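Local coordinates for protein 3-hydroxyacyl-thioester dehydratase X (Mycobacterium tuberculosis, PDB 4OOB) that catalyses the hydration of trans-2-enoyl-CoA and the reverse dehydration of (3R)-3-hydroxyacyl-CoA, accepting many chain lengths with a preference for C8 to C12, at residues A[206-211]-A[237-242]; A[39-44]-A[117-122]; A[163-166]-A[170-173]. All blocks are in the same frame, centred on the assembly; numbering follows the deposited sequence.

How the interactions relate
In the hotdog fold of this dehydratase an antiparallel sheet curls round helices, and the contacts are of three kinds. Interaction 2, which closes first along the chain, joins Leu41 and Pro44, at the N-terminal end of helix 43-57, to strand 116-128. Interaction 3 follows, between helix 158-167 and its own following loop, and interaction 1 comes last, between the loop before strand 212-218 and strand 238-244. Interactions 1 and 2 have centres 14 Å apart, reach the same sheet and touch through Phe208 and Leu41. Interaction 1 lies across the chain's centre from interaction 3, centres 27 Å apart; interaction 2 is intermediate, about 6 Å from interaction 3 at the nearest atoms without touching it.

Interaction 1. Residues A[206-211]-A[237-242]; sequences ARFPDA and GGWDLT
A T-shaped (edge-to-face) pair of Phe208 and Trp239 joins the loop leading into strand 212-218 to strand 238-244 of the hotdog sheet, and it illustrates how one large indole can fasten an irregular segment to a regular one. The edge of the phenyl ring is turned toward the six-membered ring of Trp239, with the two planes at 60° and the centroids 5.0 Å apart. The approach is off-centre: Phe208 CE1 stands 3.8 Å above the indole plane near its rim, while Phe208 CD1 comes within 3.6 Å of Trp239 CZ3. Trp239 contributes by far the most surface to the contact.

Arg207 meets the same indole in a different manner. Its CB lies 3.7 Å from Trp239 CZ2, and its carbonyl O is 3.6 Å from Trp239 CH2, so the start of the residue rests against the benzo end. The side chain first runs straight out and then bends at chi3 (-90°), which brings the guanidinium back to the NE1-CZ2 edge of the indole, its plane turned 50° from that of the ring. There Arg207 NH1 sits near the ring plane, 3.4 Å from Trp239 NE1. Both are donors and form no bond to each other. What reconciles them is Glu234, whose OE1 makes a salt bridge with Arg207 NH1 and receives a weak hydrogen bond from Trp239 NE1. A single carboxylate oxygen thus serves two neighbouring N-H groups, an arrangement that probably offsets the positive charge beside the indole.

Arg207 is exposed, whereas Trp239 is buried. Backbone hydrogen bonding pairs Trp239 with Val257 on strand 251-259; the Trp239 side chain touches Val257, Val232 of strand 226-234 and Ile204, and Phe208 shares Val257 and adds Leu201.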
loop_
_atom_site.group_PDB
_atom_site.type_symbol
_atom_site.label_atom_id
_atom_site.label_comp_id
_atom_site.label_asym_id
_atom_site.label_seq_id
_atom_site.Cartn_x
_atom_site.Cartn_y
_atom_site.Cartn_z
ATOM N N ALA A 206 -15.873 6.951 -5.217
ATOM C CA ALA A 206 -16.666 7.821 -6.074
ATOM C C ALA A 206 -16.974 9.174 -5.392
ATOM O O ALA A 206 -17.134 10.179 -6.069
ATOM C CB ALA A 206 -17.982 7.149 -6.478
ATOM N N ARG A 207 -17.058 9.159 -4.068
ATOM C CA ARG A 207 -17.431 10.314 -3.300
ATOM C C ARG A 207 -16.231 11.112 -2.776
ATOM O O ARG A 207 -16.412 12.159 -2.152
ATOM C CB ARG A 207 -18.365 9.872 -2.153
ATOM C CG ARG A 207 -19.777 9.553 -2.650
ATOM C CD ARG A 207 -20.725 9.108 -1.551
ATOM N NE ARG A 207 -20.687 7.649 -1.382
ATOM C CZ ARG A 207 -20.328 6.999 -0.268
ATOM N NH1 ARG A 207 -19.984 7.645 0.843
ATOM N NH2 ARG A 207 -20.319 5.674 -0.253
ATOM N N PHE A 208 -15.006 10.647 -3.013
ATOM C CA PHE A 208 -13.822 11.382 -2.490
ATOM C C PHE A 208 -13.722 12.757 -3.108
ATOM O O PHE A 208 -14.009 12.911 -4.289
ATOM C CB PHE A 208 -12.498 10.641 -2.765
ATOM C CG PHE A 208 -12.357 9.334 -2.017
ATOM C CD1 PHE A 208 -13.286 8.949 -1.050
ATOM C CD2 PHE A 208 -11.288 8.498 -2.272
ATOM C CE1 PHE A 208 -13.148 7.771 -0.378
ATOM C CE2 PHE A 208 -11.144 7.315 -1.591
ATOM C CZ PHE A 208 -12.072 6.957 -0.650
ATOM N N PRO A 209 -13.307 13.761 -2.317
ATOM C CA PRO A 209 -12.931 15.000 -2.973
ATOM C C PRO A 209 -11.590 14.831 -3.667
ATOM O O PRO A 209 -10.890 13.831 -3.442
ATOM C CB PRO A 209 -12.857 16.007 -1.834
ATOM C CG PRO A 209 -12.680 15.215 -0.624
ATOM C CD PRO A 209 -13.302 13.882 -0.855
ATOM N N ASP A 210 -11.242 15.815 -4.489
ATOM C CA ASP A 210 -10.042 15.798 -5.311
ATOM C C ASP A 210 -8.783 16.035 -4.487
ATOM O O ASP A 210 -7.712 15.588 -4.842
ATOM C CB ASP A 210 -10.145 16.903 -6.384
ATOM C CG ASP A 210 -11.020 16.511 -7.571
ATOM O OD1 ASP A 210 -11.665 15.440 -7.554
ATOM O OD2 ASP A 210 -11.021 17.269 -8.542
ATOM N N ALA A 211 -8.900 16.784 -3.413
ATOM C CA ALA A 211 -7.809 16.962 -2.487
ATOM C C ALA A 211 -8.120 16.078 -1.282
ATOM O O ALA A 211 -9.080 16.328 -0.576
ATOM C CB ALA A 211 -7.695 18.436 -2.072
ATOM N N GLY A 237 -16.198 14.731 8.176
ATOM C CA GLY A 237 -14.777 14.733 7.771
ATOM C C GLY A 237 -14.360 13.795 6.643
ATOM O O GLY A 237 -13.440 14.130 5.864
ATOM N N GLY A 238 -15.035 12.640 6.541
ATOM C CA GLY A 238 -14.718 11.631 5.522
ATOM C C GLY A 238 -15.015 10.206 5.981
ATOM O O GLY A 238 -16.156 9.885 6.316
ATOM N N TRP A 239 -14.004 9.345 6.017
ATOM C CA TRP A 239 -14.264 7.936 6.229
ATOM C C TRP A 239 -13.262 7.308 7.157
ATOM O O TRP A 239 -12.067 7.591 7.078
ATOM C CB TRP A 239 -14.222 7.199 4.901
ATOM C CG TRP A 239 -15.336 7.501 3.958
ATOM C CD1 TRP A 239 -16.481 6.777 3.795
ATOM C CD2 TRP A 239 -15.397 8.566 2.993
ATOM N NE1 TRP A 239 -17.260 7.340 2.810
ATOM C CE2 TRP A 239 -16.611 8.429 2.293
ATOM C CE3 TRP A 239 -14.557 9.631 2.673
ATOM C CZ2 TRP A 239 -17.002 9.314 1.290
ATOM C CZ3 TRP A 239 -14.947 10.514 1.686
ATOM C CH2 TRP A 239 -16.152 10.345 0.998
ATOM N N ASP A 240 -13.756 6.447 8.034
ATOM C CA ASP A 240 -12.918 5.595 8.895
ATOM C C ASP A 240 -13.151 4.165 8.422
ATOM O O ASP A 240 -14.314 3.727 8.284
ATOM C CB ASP A 240 -13.318 5.690 10.367
ATOM C CG ASP A 240 -12.942 7.033 11.004
ATOM O OD1 ASP A 240 -12.231 7.865 10.383
ATOM O OD2 ASP A 240 -13.359 7.225 12.157
ATOM N N LEU A 241 -12.053 3.471 8.144
ATOM C CA LEU A 241 -12.082 2.100 7.590
ATOM C C LEU A 241 -11.350 1.136 8.516
ATOM O O LEU A 241 -10.293 1.463 9.064
ATOM C CB LEU A 241 -11.396 2.056 6.222
ATOM C CG LEU A 241 -12.007 2.510 4.893
ATOM C CD1 LEU A 241 -13.102 3.514 5.008
ATOM C CD2 LEU A 241 -10.957 3.100 3.961
ATOM N N THR A 242 -11.942 -0.044 8.704
ATOM C CA THR A 242 -11.274 -1.158 9.341
ATOM C C THR A 242 -11.590 -2.442 8.616
ATOM O O THR A 242 -12.769 -2.773 8.399
ATOM C CB THR A 242 -11.696 -1.372 10.801
ATOM O OG1 THR A 242 -11.476 -0.187 11.522
ATOM C CG2 THR A 242 -10.830 -2.377 11.410
#

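Interaction 2. Residues A[39-44]-A[117-122]; sequences VPLTYP and VAWHQV
Pro44 and Trp119 have the nearest CA atoms, 8.0 Å apart, where a type I beta turn from Pro40 to Tyr43, closed by Tyr43 N to Pro40 O, leads into helix 43-57 facing strand 116-128. The indole of Trp119 is gripped in two directions. At its edge, NE1 donates to the carbonyl O of Leu41 at 2.7 Å, with an N-H...O angle of 156°; the acceptor lies close to the ring plane, and the donor approaches almost in line with the carbonyl. Over one face, Pro44 CB makes a CH-pi contact, 3.4 Å from the centroid of the six-membered ring and nearly on its normal, while Pro44 CG lies over Trp119 CE2 at 3.5 Å, leaning toward NE1. With CG anti to the backbone N (chi1 -172°), Trp119 extends from its strand to the turn. The bond gives a buried indole N-H its acceptor and should limit rotation of the ring. Ala118 and Trp119 form a classic beta bulge, both facing Val111, and the indole also touches Ile75 and Gln77 of strand 69-77. An antiparallel sheet wrapped round a long helix marks the hotdog fold, and this contact is consistent with it.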
loop_
_atom_site.group_PDB
_atom_site.type_symbol
_atom_site.label_atom_id
_atom_site.label_comp_id
_atom_site.label_asym_id
_atom_site.label_seq_id
_atom_site.Cartn_x
_atom_site.Cartn_y
_atom_site.Cartn_z
ATOM N N VAL A 39 -6.284 8.607 -12.405
ATOM C CA VAL A 39 -5.790 7.386 -11.776
ATOM C C VAL A 39 -6.414 7.287 -10.394
ATOM O O VAL A 39 -6.657 8.310 -9.745
ATOM C CB VAL A 39 -4.255 7.343 -11.665
ATOM C CG1 VAL A 39 -3.637 7.457 -13.063
ATOM C CG2 VAL A 39 -3.741 8.422 -10.735
ATOM N N PRO A 40 -6.670 6.054 -9.946
ATOM C CA PRO A 40 -7.069 5.828 -8.568
ATOM C C PRO A 40 -6.084 6.398 -7.548
ATOM O O PRO A 40 -4.894 6.388 -7.750
ATOM C CB PRO A 40 -7.073 4.303 -8.454
ATOM C CG PRO A 40 -7.191 3.796 -9.868
ATOM C CD PRO A 40 -6.421 4.799 -10.671
ATOM N N LEU A 41 -6.617 6.855 -6.427
ATOM C CA LEU A 41 -5.832 7.540 -5.393
ATOM C C LEU A 41 -4.555 6.811 -5.020
ATOM O O LEU A 41 -3.541 7.440 -4.853
ATOM C CB LEU A 41 -6.722 7.749 -4.154
ATOM C CG LEU A 41 -6.074 8.316 -2.907
ATOM C CD1 LEU A 41 -5.561 9.737 -3.100
ATOM C CD2 LEU A 41 -7.051 8.241 -1.727
ATOM N N THR A 42 -4.617 5.481 -4.886
ATOM C CA THR A 42 -3.449 4.650 -4.493
ATOM C C THR A 42 -2.504 4.218 -5.658
ATOM O O THR A 42 -1.468 3.613 -5.420
ATOM C CB THR A 42 -3.941 3.353 -3.768
ATOM O OG1 THR A 42 -4.908 2.659 -4.586
ATOM C CG2 THR A 42 -4.556 3.709 -2.438
ATOM N N TYR A 43 -2.877 4.521 -6.912
ATOM C CA TYR A 43 -2.176 3.956 -8.051
ATOM C C TYR A 43 -0.709 4.432 -8.158
ATOM O O TYR A 43 0.150 3.673 -8.598
ATOM C CB TYR A 43 -2.940 4.201 -9.373
ATOM C CG TYR A 43 -2.082 3.854 -10.565
ATOM C CD1 TYR A 43 -1.925 2.544 -10.934
ATOM C CD2 TYR A 43 -1.383 4.825 -11.277
ATOM C CE1 TYR A 43 -1.107 2.194 -11.972
ATOM C CE2 TYR A 43 -0.570 4.481 -12.331
ATOM C CZ TYR A 43 -0.422 3.151 -12.649
ATOM O OH TYR A 43 0.380 2.706 -13.684
ATOM N N PRO A 44 -0.431 5.694 -7.766
ATOM C CA PRO A 44 0.939 6.163 -7.898
ATOM C C PRO A 44 1.894 5.443 -6.967
ATOM O O PRO A 44 3.105 5.535 -7.170
ATOM C CB PRO A 44 0.849 7.666 -7.568
ATOM C CG PRO A 44 -0.543 8.011 -7.912
ATOM C CD PRO A 44 -1.371 6.815 -7.549
ATOM N N VAL A 117 3.412 19.812 -6.992
ATOM C CA VAL A 117 3.244 18.487 -6.393
ATOM C C VAL A 117 1.756 18.114 -6.341
ATOM O O VAL A 117 0.969 18.728 -5.627
ATOM C CB VAL A 117 3.879 18.367 -4.975
ATOM C CG1 VAL A 117 3.652 16.987 -4.394
ATOM C CG2 VAL A 117 5.379 18.627 -5.035
ATOM N N ALA A 118 1.390 17.077 -7.073
ATOM C CA ALA A 118 0.024 16.608 -7.091
ATOM C C ALA A 118 -0.222 15.577 -6.026
ATOM O O ALA A 118 -1.320 15.493 -5.513
ATOM C CB ALA A 118 -0.311 16.043 -8.436
ATOM N N TRP A 119 0.805 14.816 -5.662
ATOM C CA TRP A 119 0.604 13.601 -4.866
ATOM C C TRP A 119 1.887 13.288 -4.083
ATOM O O TRP A 119 2.984 13.253 -4.644
ATOM C CB TRP A 119 0.203 12.464 -5.827
ATOM C CG TRP A 119 -0.269 11.089 -5.274
ATOM C CD1 TRP A 119 -1.572 10.628 -5.187
ATOM C CD2 TRP A 119 0.558 10.005 -4.836
ATOM N NE1 TRP A 119 -1.603 9.316 -4.724
ATOM C CE2 TRP A 119 -0.314 8.910 -4.497
ATOM C CE3 TRP A 119 1.926 9.845 -4.706
ATOM C CZ2 TRP A 119 0.156 7.705 -4.025
ATOM C CZ3 TRP A 119 2.406 8.656 -4.241
ATOM C CH2 TRP A 119 1.520 7.578 -3.894
ATOM N N HIS A 120 1.716 13.077 -2.790
ATOM C CA HIS A 120 2.800 12.899 -1.850
ATOM C C HIS A 120 2.569 11.630 -1.030
ATOM O O HIS A 120 1.457 11.389 -0.557
ATOM C CB HIS A 120 2.838 14.133 -0.910
ATOM C CG HIS A 120 3.905 14.070 0.133
ATOM N ND1 HIS A 120 5.188 14.552 -0.066
ATOM C CD2 HIS A 120 3.875 13.600 1.393
ATOM C CE1 HIS A 120 5.905 14.339 1.023
ATOM N NE2 HIS A 120 5.129 13.758 1.919
ATOM N N GLN A 121 3.623 10.869 -0.781
ATOM C CA GLN A 121 3.496 9.667 0.024
ATOM C C GLN A 121 4.650 9.399 1.024
ATOM O O GLN A 121 5.794 9.590 0.706
ATOM C CB GLN A 121 3.343 8.492 -0.897
ATOM C CG GLN A 121 3.380 7.144 -0.230
ATOM C CD GLN A 121 3.198 6.052 -1.259
ATOM O OE1 GLN A 121 2.130 5.486 -1.344
ATOM N NE2 GLN A 121 4.219 5.801 -2.092
ATOM N N VAL A 122 4.270 8.940 2.224
ATOM C CA VAL A 122 5.155 8.371 3.221
ATOM C C VAL A 122 4.742 6.888 3.425
ATOM O O VAL A 122 3.611 6.548 3.817
ATOM C CB VAL A 122 5.136 9.117 4.561
ATOM C CG1 VAL A 122 6.293 8.646 5.446
ATOM C CG2 VAL A 122 5.225 10.662 4.378
#

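Interaction 3. Residues A[163-166]-A[170-173]; sequences RYAA and DHNP
Ala165 and His171 bring their CA atoms to 5.1 Å of each other where the loop following helix 158-167 turns back along it, a compact example of a helix end covered by its own continuation. The close-packed part centres on Ala165. Its CA is 3.8 Å from the carbonyl O of Asp170 and its small CB fits against the same oxygen, so backbone meets backbone with little side chain between. The carbonyl O of Ala165 then stands over one face of the His171 imidazole, 3.5 Å above the plane and displaced toward the rim, nearest to CE1 and NE2. The His171 side chain reaches there with CG beside its backbone N (chi1 -69°). Toward solvent the fit slackens: His171 is partly exposed, and exposed Ala166, its CB pointing away, buries much less surface than Ala165.

An Asx turn shapes the loop, Asp170 OD1 accepting the backbone N of Asn172 at 2.9 Å with an N-H...O angle of 163°. Ala64 N gives this buried oxygen a second N-H, while His171 ND1 has a weak hydrogen bond to Pro62 O. Asp170, Asn172 and Pro173 fall in a sequence consistent with the hydratase 2 motif of MaoC-like enzymes. No hydrogen bond crosses between 163-166 and 170-173; contact is by van der Waals fit, with a carbonyl oxygen over the imidazole face.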
loop_
_atom_site.group_PDB
_atom_site.type_symbol
_atom_site.label_atom_id
_atom_site.label_comp_id
_atom_site.label_asym_id
_atom_site.label_seq_id
_atom_site.Cartn_x
_atom_site.Cartn_y
_atom_site.Cartn_z
ATOM N N ARG A 163 -1.860 -11.963 -9.620
ATOM C CA ARG A 163 -2.204 -10.926 -10.618
ATOM C C ARG A 163 -1.812 -9.514 -10.170
ATOM O O ARG A 163 -1.322 -8.724 -10.979
ATOM C CB ARG A 163 -3.698 -10.923 -11.008
ATOM C CG ARG A 163 -4.071 -11.830 -12.154
ATOM C CD ARG A 163 -5.265 -11.235 -12.917
ATOM N NE ARG A 163 -6.455 -11.331 -12.101
ATOM C CZ ARG A 163 -7.475 -10.463 -12.057
ATOM N NH1 ARG A 163 -7.515 -9.340 -12.774
ATOM N NH2 ARG A 163 -8.485 -10.739 -11.249
ATOM N N TYR A 164 -2.081 -9.199 -8.902
ATOM C CA TYR A 164 -1.699 -7.900 -8.319
ATOM C C TYR A 164 -0.177 -7.658 -8.424
ATOM O O TYR A 164 0.285 -6.548 -8.696
ATOM C CB TYR A 164 -2.151 -7.778 -6.845
ATOM C CG TYR A 164 -1.783 -6.412 -6.334
ATOM C CD1 TYR A 164 -2.440 -5.273 -6.793
ATOM C CD2 TYR A 164 -0.690 -6.241 -5.506
ATOM C CE1 TYR A 164 -2.030 -4.000 -6.376
ATOM C CE2 TYR A 164 -0.275 -4.985 -5.111
ATOM C CZ TYR A 164 -0.932 -3.866 -5.516
ATOM O OH TYR A 164 -0.485 -2.589 -5.072
ATOM N N ALA A 165 0.618 -8.711 -8.240
ATOM C CA ALA A 165 2.077 -8.553 -8.333
ATOM C C ALA A 165 2.493 -8.023 -9.689
ATOM O O ALA A 165 3.289 -7.073 -9.767
ATOM C CB ALA A 165 2.771 -9.873 -8.047
ATOM N N ALA A 166 1.982 -8.652 -10.747
ATOM C CA ALA A 166 2.231 -8.201 -12.141
ATOM C C ALA A 166 1.856 -6.716 -12.426
ATOM O O ALA A 166 2.482 -6.015 -13.224
ATOM C CB ALA A 166 1.482 -9.119 -13.117
ATOM N N ASP A 170 5.524 -4.581 -7.367
ATOM C CA ASP A 170 6.152 -5.262 -6.210
ATOM C C ASP A 170 5.932 -6.759 -6.363
ATOM O O ASP A 170 4.830 -7.227 -6.128
ATOM C CB ASP A 170 5.563 -4.747 -4.893
ATOM C CG ASP A 170 6.116 -5.472 -3.646
ATOM O OD1 ASP A 170 6.977 -6.370 -3.834
ATOM O OD2 ASP A 170 5.689 -5.163 -2.487
ATOM N N HIS A 171 6.978 -7.481 -6.797
ATOM C CA HIS A 171 6.979 -8.950 -6.907
ATOM C C HIS A 171 7.632 -9.688 -5.690
ATOM O O HIS A 171 8.015 -10.823 -5.830
ATOM C CB HIS A 171 7.721 -9.415 -8.192
ATOM C CG HIS A 171 7.017 -9.090 -9.480
ATOM N ND1 HIS A 171 7.163 -7.880 -10.140
ATOM C CD2 HIS A 171 6.188 -9.833 -10.246
ATOM C CE1 HIS A 171 6.431 -7.885 -11.234
ATOM N NE2 HIS A 171 5.851 -9.067 -11.329
ATOM N N ASN A 172 7.760 -9.047 -4.537
ATOM C CA ASN A 172 8.291 -9.695 -3.321
ATOM C C ASN A 172 7.581 -11.033 -3.179
ATOM O O ASN A 172 6.342 -11.087 -3.006
ATOM C CB ASN A 172 8.090 -8.753 -2.124
ATOM C CG ASN A 172 8.375 -9.379 -0.778
ATOM O OD1 ASN A 172 8.892 -10.433 -0.684
ATOM N ND2 ASN A 172 7.996 -8.682 0.283
ATOM N N PRO A 173 8.354 -12.137 -3.333
ATOM C CA PRO A 173 7.795 -13.500 -3.417
ATOM C C PRO A 173 7.145 -14.071 -2.158
ATOM O O PRO A 173 6.689 -15.251 -2.190
ATOM C CB PRO A 173 8.998 -14.350 -3.804
ATOM C CG PRO A 173 10.191 -13.606 -3.347
ATOM C CD PRO A 173 9.829 -12.153 -3.286
#